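Local structure of protein pelota homolog (Archaeoglobus fulgidus, 3OBY) at residues A[132-143]-A[151-159]; A[274-285]-A[299-308]. The protein probably recognises stalled ribosomes and cleaves mRNA endonucleolytically, releasing non-functional ribosomes and helping to degrade damaged messages. All blocks are in the same frame, centred on the assembly; numbering follows the deposited sequence.

Contact 1 and contact 2 lie on opposite sides of the chain's centre, with their own centres about 50 Å apart and their nearest atoms about 29 Å apart, and they share no residue and no touch. Contact 1 joins strands at one margin of a mixed five-stranded sheet; contact 2 sets helix 301-310 and the residues just before it against the end of helix 270-277 and strand 282-288. The endoribonuclease activity is predicted to reside in the N-terminal, Sm-fold domain, and neither contact contributes a strand to the seven-stranded sheet that begins with strand 2-6. Helix 301-310 of contact 2 touches helix 22-31, D302 bonding to W26. Contact 1 leans instead on helices 172-183 and 224-233.

Contact 1. Residues A[132-143]-A[151-159]; sequences VMLTIEEGYAVA and VEEIFEERM
A141 and E157 form an antiparallel hydrogen-bonded pair, A141 N reaching E157 O at 2.8 Å and E157 N returning to A141 O at 3.0 Å. Further along, A143 N bonds to F155 O at 3.0 Å, while A143 O accepts from I154 N and, weakly, from F155 N. I154 and F155 thus both face A143 in a classic beta bulge.

These bonds tie strand 140-147 to 150-158, the outermost strand on this side of a mixed sheet. Strand 132-137 flanks 140-143 on its other side, reached through a type II turn from E137 to Y140. The resulting strand order, 3-2-1-4-5 with the first three antiparallel, matches that of the RNase H-like fold, consistent with the middle domain of the eRF1 family.

Among the polar side chains, Y140 OH donates to E156 OE2, which lies at the ring edge; the modelled separation is too short to be taken literally. Ring and carboxylate planes stand 80° apart. With its CG anti to the backbone N, Y140 runs alongside the extended R158 chain, and Y140 CE1 sits over one face of the guanidinium, the two planes only 8° apart. R158 NH2 and E156 OE2 form a long ion pair of 3.8 Å, through charge alone. On the other face of the sheet, E157 forms a salt bridge with K179 of helix 172-183.

Apolar contacts gather round A143 and the strand ends. A143 CB makes a CH-pi contact 3.8 Å from the F155 ring centroid; F155 CG, placed between the backbone N and the carbonyl carbon (chi1 72°), brings the ring face onto the methyl. I154 CD1 meets V132 CG1 at 4.0 Å, roughly at right angles. M133 bends at its thioether to bring CE within 3.8 Å of V151 CG2, and both residues also touch F228 of helix 224-233.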
# COMPACT_ATOMS: atom_id res chain seq x y z
N VAL A 132 -16.06 5.65 4.65
CA VAL A 132 -17.02 6.57 5.24
C VAL A 132 -16.58 6.99 6.64
O VAL A 132 -16.19 6.17 7.46
CB VAL A 132 -18.44 5.95 5.34
CG1 VAL A 132 -19.34 6.84 6.19
CG2 VAL A 132 -19.04 5.78 3.96
N MET A 133 -16.64 8.29 6.90
CA MET A 133 -16.26 8.82 8.19
C MET A 133 -17.49 9.31 8.93
O MET A 133 -18.34 9.99 8.36
CB MET A 133 -15.27 9.97 8.01
CG MET A 133 -13.85 9.52 7.72
SD MET A 133 -12.79 10.92 7.41
CE MET A 133 -11.86 10.36 5.96
N LEU A 134 -17.58 8.95 10.20
CA LEU A 134 -18.71 9.33 11.04
C LEU A 134 -18.26 9.93 12.36
O LEU A 134 -17.64 9.26 13.18
CB LEU A 134 -19.58 8.12 11.35
CG LEU A 134 -20.63 8.36 12.43
CD1 LEU A 134 -21.81 9.09 11.82
CD2 LEU A 134 -21.09 7.05 13.04
N THR A 135 -18.58 11.21 12.55
CA THR A 135 -18.24 11.88 13.80
C THR A 135 -19.53 11.86 14.60
O THR A 135 -20.59 12.22 14.07
CB THR A 135 -17.79 13.32 13.56
OG1 THR A 135 -18.74 13.98 12.71
CG2 THR A 135 -16.42 13.34 12.92
N ILE A 136 -19.46 11.44 15.85
CA ILE A 136 -20.66 11.35 16.67
C ILE A 136 -20.43 11.77 18.12
O ILE A 136 -19.37 11.54 18.70
CB ILE A 136 -21.22 9.91 16.67
CG1 ILE A 136 -22.63 9.89 17.26
CG2 ILE A 136 -20.31 9.00 17.47
CD1 ILE A 136 -23.29 8.52 17.23
N GLU A 137 -21.46 12.40 18.67
CA GLU A 137 -21.45 12.87 20.05
C GLU A 137 -22.91 12.80 20.47
O GLU A 137 -23.79 12.75 19.61
CB GLU A 137 -20.94 14.31 20.11
CG GLU A 137 -21.94 15.34 19.60
CD GLU A 137 -21.33 16.71 19.44
OE1 GLU A 137 -20.71 17.21 20.40
OE2 GLU A 137 -21.47 17.29 18.34
N GLU A 138 -23.16 12.80 21.77
CA GLU A 138 -24.53 12.72 22.28
C GLU A 138 -25.54 13.49 21.43
O GLU A 138 -25.41 14.70 21.24
CB GLU A 138 -24.61 13.22 23.72
CG GLU A 138 -24.22 12.20 24.78
CD GLU A 138 -24.69 12.60 26.17
OE1 GLU A 138 -24.28 13.68 26.65
OE2 GLU A 138 -25.47 11.85 26.78
N GLY A 139 -26.54 12.77 20.92
CA GLY A 139 -27.59 13.38 20.12
C GLY A 139 -27.23 14.06 18.82
O GLY A 139 -28.02 14.84 18.29
N TYR A 140 -26.05 13.78 18.27
CA TYR A 140 -25.65 14.41 17.01
C TYR A 140 -24.61 13.61 16.25
O TYR A 140 -23.64 13.10 16.83
CB TYR A 140 -25.13 15.83 17.27
CG TYR A 140 -24.73 16.55 16.01
CD1 TYR A 140 -25.63 16.73 14.97
CD2 TYR A 140 -23.44 17.06 15.86
CE1 TYR A 140 -25.27 17.40 13.80
CE2 TYR A 140 -23.06 17.73 14.71
CZ TYR A 140 -23.98 17.90 13.68
OH TYR A 140 -23.61 18.58 12.55
N ALA A 141 -24.81 13.50 14.94
CA ALA A 141 -23.89 12.76 14.09
C ALA A 141 -23.85 13.30 12.67
O ALA A 141 -24.85 13.78 12.13
CB ALA A 141 -24.28 11.29 14.06
N VAL A 142 -22.67 13.22 12.06
CA VAL A 142 -22.45 13.68 10.70
C VAL A 142 -21.51 12.70 10.01
O VAL A 142 -20.48 12.31 10.56
CB VAL A 142 -21.79 15.07 10.67
CG1 VAL A 142 -21.50 15.48 9.23
CG2 VAL A 142 -22.70 16.08 11.33
N ALA A 143 -21.88 12.30 8.80
CA ALA A 143 -21.06 11.36 8.06
C ALA A 143 -20.70 11.91 6.69
O ALA A 143 -21.47 12.64 6.07
CB ALA A 143 -21.78 10.04 7.92
N VAL A 151 -13.37 15.04 2.18
CA VAL A 151 -14.53 14.36 2.74
C VAL A 151 -15.80 15.09 2.34
O VAL A 151 -15.94 16.29 2.58
CB VAL A 151 -14.45 14.29 4.28
CG1 VAL A 151 -15.62 13.49 4.84
CG2 VAL A 151 -13.13 13.67 4.70
N GLU A 152 -16.73 14.34 1.75
CA GLU A 152 -18.01 14.87 1.28
C GLU A 152 -19.16 14.39 2.17
O GLU A 152 -19.55 13.23 2.11
CB GLU A 152 -18.25 14.41 -0.16
CG GLU A 152 -19.43 15.04 -0.88
CD GLU A 152 -19.26 16.54 -1.07
OE1 GLU A 152 -18.20 16.96 -1.58
OE2 GLU A 152 -20.20 17.29 -0.72
N GLU A 153 -19.71 15.29 2.98
CA GLU A 153 -20.82 14.95 3.87
C GLU A 153 -21.95 14.19 3.16
O GLU A 153 -22.36 14.57 2.07
CB GLU A 153 -21.36 16.23 4.52
CG GLU A 153 -22.68 16.05 5.26
CD GLU A 153 -23.09 17.29 6.03
OE1 GLU A 153 -24.27 17.36 6.44
OE2 GLU A 153 -22.24 18.18 6.24
N ILE A 154 -22.45 13.12 3.78
CA ILE A 154 -23.53 12.33 3.20
C ILE A 154 -24.83 12.41 3.98
O ILE A 154 -25.91 12.23 3.41
CB ILE A 154 -23.15 10.83 3.04
CG1 ILE A 154 -22.68 10.25 4.37
CG2 ILE A 154 -22.08 10.68 1.97
CD1 ILE A 154 -22.32 8.78 4.28
N PHE A 155 -24.74 12.67 5.28
CA PHE A 155 -25.94 12.81 6.10
C PHE A 155 -25.66 13.34 7.49
O PHE A 155 -24.52 13.43 7.93
CB PHE A 155 -26.71 11.49 6.21
CG PHE A 155 -26.05 10.44 7.08
CD1 PHE A 155 -25.29 9.42 6.51
CD2 PHE A 155 -26.23 10.44 8.46
CE1 PHE A 155 -24.72 8.42 7.29
CE2 PHE A 155 -25.65 9.45 9.26
CZ PHE A 155 -24.90 8.44 8.67
N GLU A 156 -26.74 13.71 8.17
CA GLU A 156 -26.71 14.23 9.53
C GLU A 156 -27.84 13.58 10.31
O GLU A 156 -28.77 13.01 9.74
CB GLU A 156 -26.93 15.74 9.54
CG GLU A 156 -25.69 16.59 9.68
CD GLU A 156 -26.05 18.02 10.07
OE1 GLU A 156 -27.11 18.50 9.62
OE2 GLU A 156 -25.28 18.66 10.81
N GLU A 157 -27.76 13.67 11.63
CA GLU A 157 -28.79 13.09 12.48
C GLU A 157 -28.67 13.71 13.86
O GLU A 157 -27.59 13.78 14.43
CB GLU A 157 -28.59 11.57 12.56
CG GLU A 157 -29.81 10.79 13.03
CD GLU A 157 -31.01 10.96 12.12
OE1 GLU A 157 -30.83 10.97 10.90
OE2 GLU A 157 -32.14 11.08 12.63
N ARG A 158 -29.79 14.18 14.39
CA ARG A 158 -29.79 14.79 15.71
C ARG A 158 -30.68 14.01 16.66
O ARG A 158 -31.65 13.37 16.23
CB ARG A 158 -30.25 16.26 15.62
CG ARG A 158 -29.24 17.16 14.90
CD ARG A 158 -29.72 18.60 14.76
NE ARG A 158 -28.77 19.43 14.02
CZ ARG A 158 -27.59 19.84 14.50
NH1 ARG A 158 -27.22 19.51 15.73
NH2 ARG A 158 -26.79 20.57 13.73
N MET A 159 -30.34 14.05 17.94
CA MET A 159 -31.09 13.34 18.97
C MET A 159 -32.59 13.48 18.74
O MET A 159 -33.22 12.56 18.22
CB MET A 159 -30.74 13.89 20.36
CG MET A 159 -31.34 13.09 21.51
SD MET A 159 -30.80 11.36 21.55
CE MET A 159 -29.59 11.40 22.89

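Contact 2. Residues A[274-285]-A[299-308]; sequences REAHNYRAIEVL and WDVDGLLREV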
# COMPACT_ATOMS: atom_id res chain seq x y z
N ARG A 274 12.56 -21.61 -9.69
CA ARG A 274 13.42 -21.44 -10.85
C ARG A 274 13.01 -22.43 -11.92
O ARG A 274 13.03 -22.11 -13.10
CB ARG A 274 14.88 -21.65 -10.47
CG ARG A 274 15.54 -20.45 -9.85
CD ARG A 274 16.86 -20.83 -9.19
NE ARG A 274 17.86 -19.77 -9.31
CZ ARG A 274 18.96 -19.70 -8.57
NH1 ARG A 274 19.20 -20.62 -7.65
NH2 ARG A 274 19.83 -18.71 -8.77
N GLU A 275 12.64 -23.64 -11.49
CA GLU A 275 12.22 -24.69 -12.42
C GLU A 275 10.99 -24.22 -13.18
O GLU A 275 10.93 -24.30 -14.41
CB GLU A 275 11.89 -25.99 -11.68
CG GLU A 275 11.69 -27.20 -12.60
CD GLU A 275 11.16 -28.44 -11.89
OE1 GLU A 275 11.59 -29.55 -12.24
OE2 GLU A 275 10.31 -28.31 -10.98
N ALA A 276 10.01 -23.71 -12.44
CA ALA A 276 8.78 -23.22 -13.04
C ALA A 276 9.06 -22.03 -13.96
O ALA A 276 8.47 -21.90 -15.02
CB ALA A 276 7.79 -22.83 -11.95
N HIS A 277 9.98 -21.17 -13.53
CA HIS A 277 10.32 -19.99 -14.31
C HIS A 277 10.94 -20.36 -15.64
O HIS A 277 10.80 -19.62 -16.62
CB HIS A 277 11.28 -19.09 -13.52
CG HIS A 277 11.58 -17.78 -14.19
ND1 HIS A 277 10.60 -16.87 -14.51
CD2 HIS A 277 12.75 -17.24 -14.60
CE1 HIS A 277 11.15 -15.82 -15.09
NE2 HIS A 277 12.46 -16.01 -15.15
N ASN A 278 11.64 -21.49 -15.69
CA ASN A 278 12.28 -21.93 -16.92
C ASN A 278 11.25 -22.12 -18.03
O ASN A 278 11.57 -22.06 -19.22
CB ASN A 278 13.03 -23.24 -16.69
CG ASN A 278 13.58 -23.84 -17.97
OD1 ASN A 278 12.89 -24.56 -18.69
ND2 ASN A 278 14.84 -23.52 -18.28
N TYR A 279 10.00 -22.33 -17.64
CA TYR A 279 8.92 -22.51 -18.59
C TYR A 279 7.99 -21.30 -18.56
O TYR A 279 6.90 -21.32 -19.14
CB TYR A 279 8.14 -23.79 -18.25
CG TYR A 279 8.97 -25.05 -18.29
CD1 TYR A 279 9.48 -25.53 -19.50
CD2 TYR A 279 9.26 -25.76 -17.13
CE1 TYR A 279 10.25 -26.69 -19.55
CE2 TYR A 279 10.03 -26.91 -17.16
CZ TYR A 279 10.52 -27.37 -18.37
OH TYR A 279 11.28 -28.52 -18.42
N ARG A 280 8.42 -20.25 -17.87
CA ARG A 280 7.63 -19.03 -17.74
C ARG A 280 6.20 -19.36 -17.32
O ARG A 280 5.22 -18.82 -17.86
CB ARG A 280 7.65 -18.24 -19.06
CG ARG A 280 9.02 -17.69 -19.42
CD ARG A 280 9.50 -16.63 -18.42
NE ARG A 280 10.77 -16.02 -18.81
CZ ARG A 280 11.97 -16.53 -18.54
NH1 ARG A 280 13.06 -15.90 -18.95
NH2 ARG A 280 12.08 -17.66 -17.85
N ALA A 281 6.09 -20.25 -16.34
CA ALA A 281 4.81 -20.69 -15.81
C ALA A 281 4.37 -19.86 -14.61
O ALA A 281 3.38 -20.17 -13.96
CB ALA A 281 4.89 -22.14 -15.41
N ILE A 282 5.11 -18.79 -14.31
CA ILE A 282 4.76 -17.98 -13.15
C ILE A 282 3.76 -16.87 -13.44
O ILE A 282 4.04 -15.94 -14.19
CB ILE A 282 6.01 -17.36 -12.49
CG1 ILE A 282 6.81 -18.44 -11.76
CG2 ILE A 282 5.60 -16.32 -11.47
CD1 ILE A 282 7.33 -19.54 -12.66
N GLU A 283 2.60 -17.01 -12.83
CA GLU A 283 1.52 -16.04 -12.95
C GLU A 283 1.77 -15.02 -11.84
O GLU A 283 1.81 -13.82 -12.09
CB GLU A 283 0.18 -16.74 -12.71
CG GLU A 283 -1.05 -15.87 -12.88
CD GLU A 283 -2.30 -16.52 -12.28
OE1 GLU A 283 -2.55 -16.34 -11.06
OE2 GLU A 283 -3.01 -17.24 -13.01
N VAL A 284 1.95 -15.52 -10.62
CA VAL A 284 2.17 -14.65 -9.49
C VAL A 284 3.35 -15.14 -8.67
O VAL A 284 3.31 -16.24 -8.13
CB VAL A 284 0.94 -14.62 -8.56
CG1 VAL A 284 1.14 -13.58 -7.48
CG2 VAL A 284 -0.31 -14.32 -9.37
N LEU A 285 4.39 -14.32 -8.60
CA LEU A 285 5.60 -14.64 -7.83
C LEU A 285 5.47 -14.01 -6.45
O LEU A 285 5.28 -12.80 -6.34
CB LEU A 285 6.84 -14.07 -8.51
CG LEU A 285 8.17 -14.37 -7.79
CD1 LEU A 285 8.49 -15.86 -7.91
CD2 LEU A 285 9.29 -13.55 -8.40
N TRP A 299 23.37 -13.51 -5.89
CA TRP A 299 23.09 -13.44 -7.32
C TRP A 299 22.06 -12.35 -7.63
O TRP A 299 21.44 -11.78 -6.72
CB TRP A 299 22.61 -14.79 -7.84
CG TRP A 299 21.37 -15.30 -7.18
CD1 TRP A 299 21.24 -15.75 -5.90
CD2 TRP A 299 20.07 -15.38 -7.77
NE1 TRP A 299 19.93 -16.10 -5.65
CE2 TRP A 299 19.19 -15.90 -6.78
CE3 TRP A 299 19.55 -15.08 -9.04
CZ2 TRP A 299 17.83 -16.10 -7.02
CZ3 TRP A 299 18.20 -15.29 -9.27
CH2 TRP A 299 17.36 -15.80 -8.27
N ASP A 300 21.88 -12.07 -8.92
CA ASP A 300 20.93 -11.04 -9.36
C ASP A 300 19.49 -11.52 -9.20
O ASP A 300 18.78 -11.73 -10.18
CB ASP A 300 21.21 -10.66 -10.81
CG ASP A 300 20.36 -9.50 -11.30
OD1 ASP A 300 19.77 -8.79 -10.45
OD2 ASP A 300 20.28 -9.29 -12.52
N VAL A 301 19.08 -11.69 -7.95
CA VAL A 301 17.73 -12.13 -7.62
C VAL A 301 16.67 -11.24 -8.24
O VAL A 301 15.59 -11.70 -8.59
CB VAL A 301 17.54 -12.16 -6.07
CG1 VAL A 301 17.61 -10.74 -5.51
CG2 VAL A 301 16.22 -12.83 -5.72
N ASP A 302 16.97 -9.96 -8.38
CA ASP A 302 16.02 -9.02 -8.97
C ASP A 302 15.76 -9.32 -10.45
O ASP A 302 14.73 -8.95 -10.98
CB ASP A 302 16.53 -7.58 -8.83
CG ASP A 302 16.72 -7.16 -7.38
OD1 ASP A 302 15.73 -7.17 -6.62
OD2 ASP A 302 17.86 -6.83 -7.01
N GLY A 303 16.71 -9.99 -11.10
CA GLY A 303 16.54 -10.34 -12.50
C GLY A 303 15.38 -11.31 -12.67
O GLY A 303 14.63 -11.27 -13.65
N LEU A 304 15.23 -12.20 -11.70
CA LEU A 304 14.16 -13.17 -11.71
C LEU A 304 12.86 -12.39 -11.73
O LEU A 304 11.99 -12.61 -12.57
CB LEU A 304 14.23 -14.06 -10.46
CG LEU A 304 13.09 -15.04 -10.21
CD1 LEU A 304 12.96 -15.99 -11.38
CD2 LEU A 304 13.36 -15.81 -8.93
N LEU A 305 12.74 -11.45 -10.79
CA LEU A 305 11.55 -10.61 -10.68
C LEU A 305 11.24 -9.82 -11.95
O LEU A 305 10.08 -9.72 -12.35
CB LEU A 305 11.66 -9.68 -9.47
CG LEU A 305 11.28 -10.27 -8.11
CD1 LEU A 305 12.20 -11.45 -7.77
CD2 LEU A 305 11.38 -9.18 -7.04
N ARG A 306 12.26 -9.25 -12.59
CA ARG A 306 12.06 -8.49 -13.82
C ARG A 306 11.52 -9.44 -14.88
O ARG A 306 10.58 -9.11 -15.60
CB ARG A 306 13.37 -7.89 -14.34
CG ARG A 306 14.20 -7.13 -13.31
CD ARG A 306 15.62 -6.92 -13.83
NE ARG A 306 16.57 -6.59 -12.77
CZ ARG A 306 17.89 -6.64 -12.91
NH1 ARG A 306 18.42 -7.01 -14.07
NH2 ARG A 306 18.68 -6.35 -11.89
N GLU A 307 12.14 -10.61 -14.98
CA GLU A 307 11.75 -11.62 -15.96
C GLU A 307 10.33 -12.12 -15.78
O GLU A 307 9.63 -12.37 -16.76
CB GLU A 307 12.73 -12.80 -15.94
CG GLU A 307 14.07 -12.46 -16.56
CD GLU A 307 15.03 -13.63 -16.61
OE1 GLU A 307 16.14 -13.45 -17.16
OE2 GLU A 307 14.68 -14.71 -16.12
N VAL A 308 9.89 -12.26 -14.53
CA VAL A 308 8.52 -12.71 -14.30
C VAL A 308 7.55 -11.68 -14.87
O VAL A 308 6.61 -12.03 -15.58
CB VAL A 308 8.23 -12.89 -12.80
CG1 VAL A 308 6.73 -12.98 -12.56
CG2 VAL A 308 8.93 -14.14 -12.28
O HOH W 1 11.04 -13.31 -19.32
O HOH W 2 5.92 -14.80 -15.78
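R274 reaches over W299 in a cation-pi contact, its CZ 4.2 Å from the centroid of the six-membered ring and its NH2 above the middle of the indole, whose opposite face rests on V301 CA. The indole NE1 bonds to E295.

One helical turn on, H277 NE2 donates to E307 OE2 at 2.7 Å. The oxygen lies in the imidazole plane, accepts the bond on its anti lone pair, and has its carboxylate nearly coplanar with the ring. L304 CD1 covers one ring face, 3.6 Å from the centroid, and R280 NH2 lies over the other. Were H277 an alanine, E307 would probably lose its N-H partner and a gap would be likely to open between L304 and R280.

R280, with positive phi, is the C-prime residue of the Schellman motif that ends helix 270-277. Its chain bends at chi2 (-65°), turning the guanidinium back so that NH2 donates to H277 O at 2.6 Å, from above the carbonyl plane. R280 NH1 pairs with E307 OE2 at 3.5 Å by charge alone, and a water bridges R280 NE to E307 O.

I282 CG2 then packs against V308 CG1 at 3.7 Å, while a second water joins the carbonyl oxygens of the same two residues. L285 CD2 closes the apolar side, 3.6 Å from L305 CD1 and also against V308 CG2. Helix 301-310 here lies on the sheet of eRF1 domain 3, within the crossover linking the parallel neighbours 282-288 and 314-318.

E307 OE2 therefore meets a directed N-H from H277 and the positive charge of R280, a setting likely to keep its carboxylate ionised, whereas on H277 the carboxylate and the guanidinium would probably pull in opposite senses, leaving its charge open.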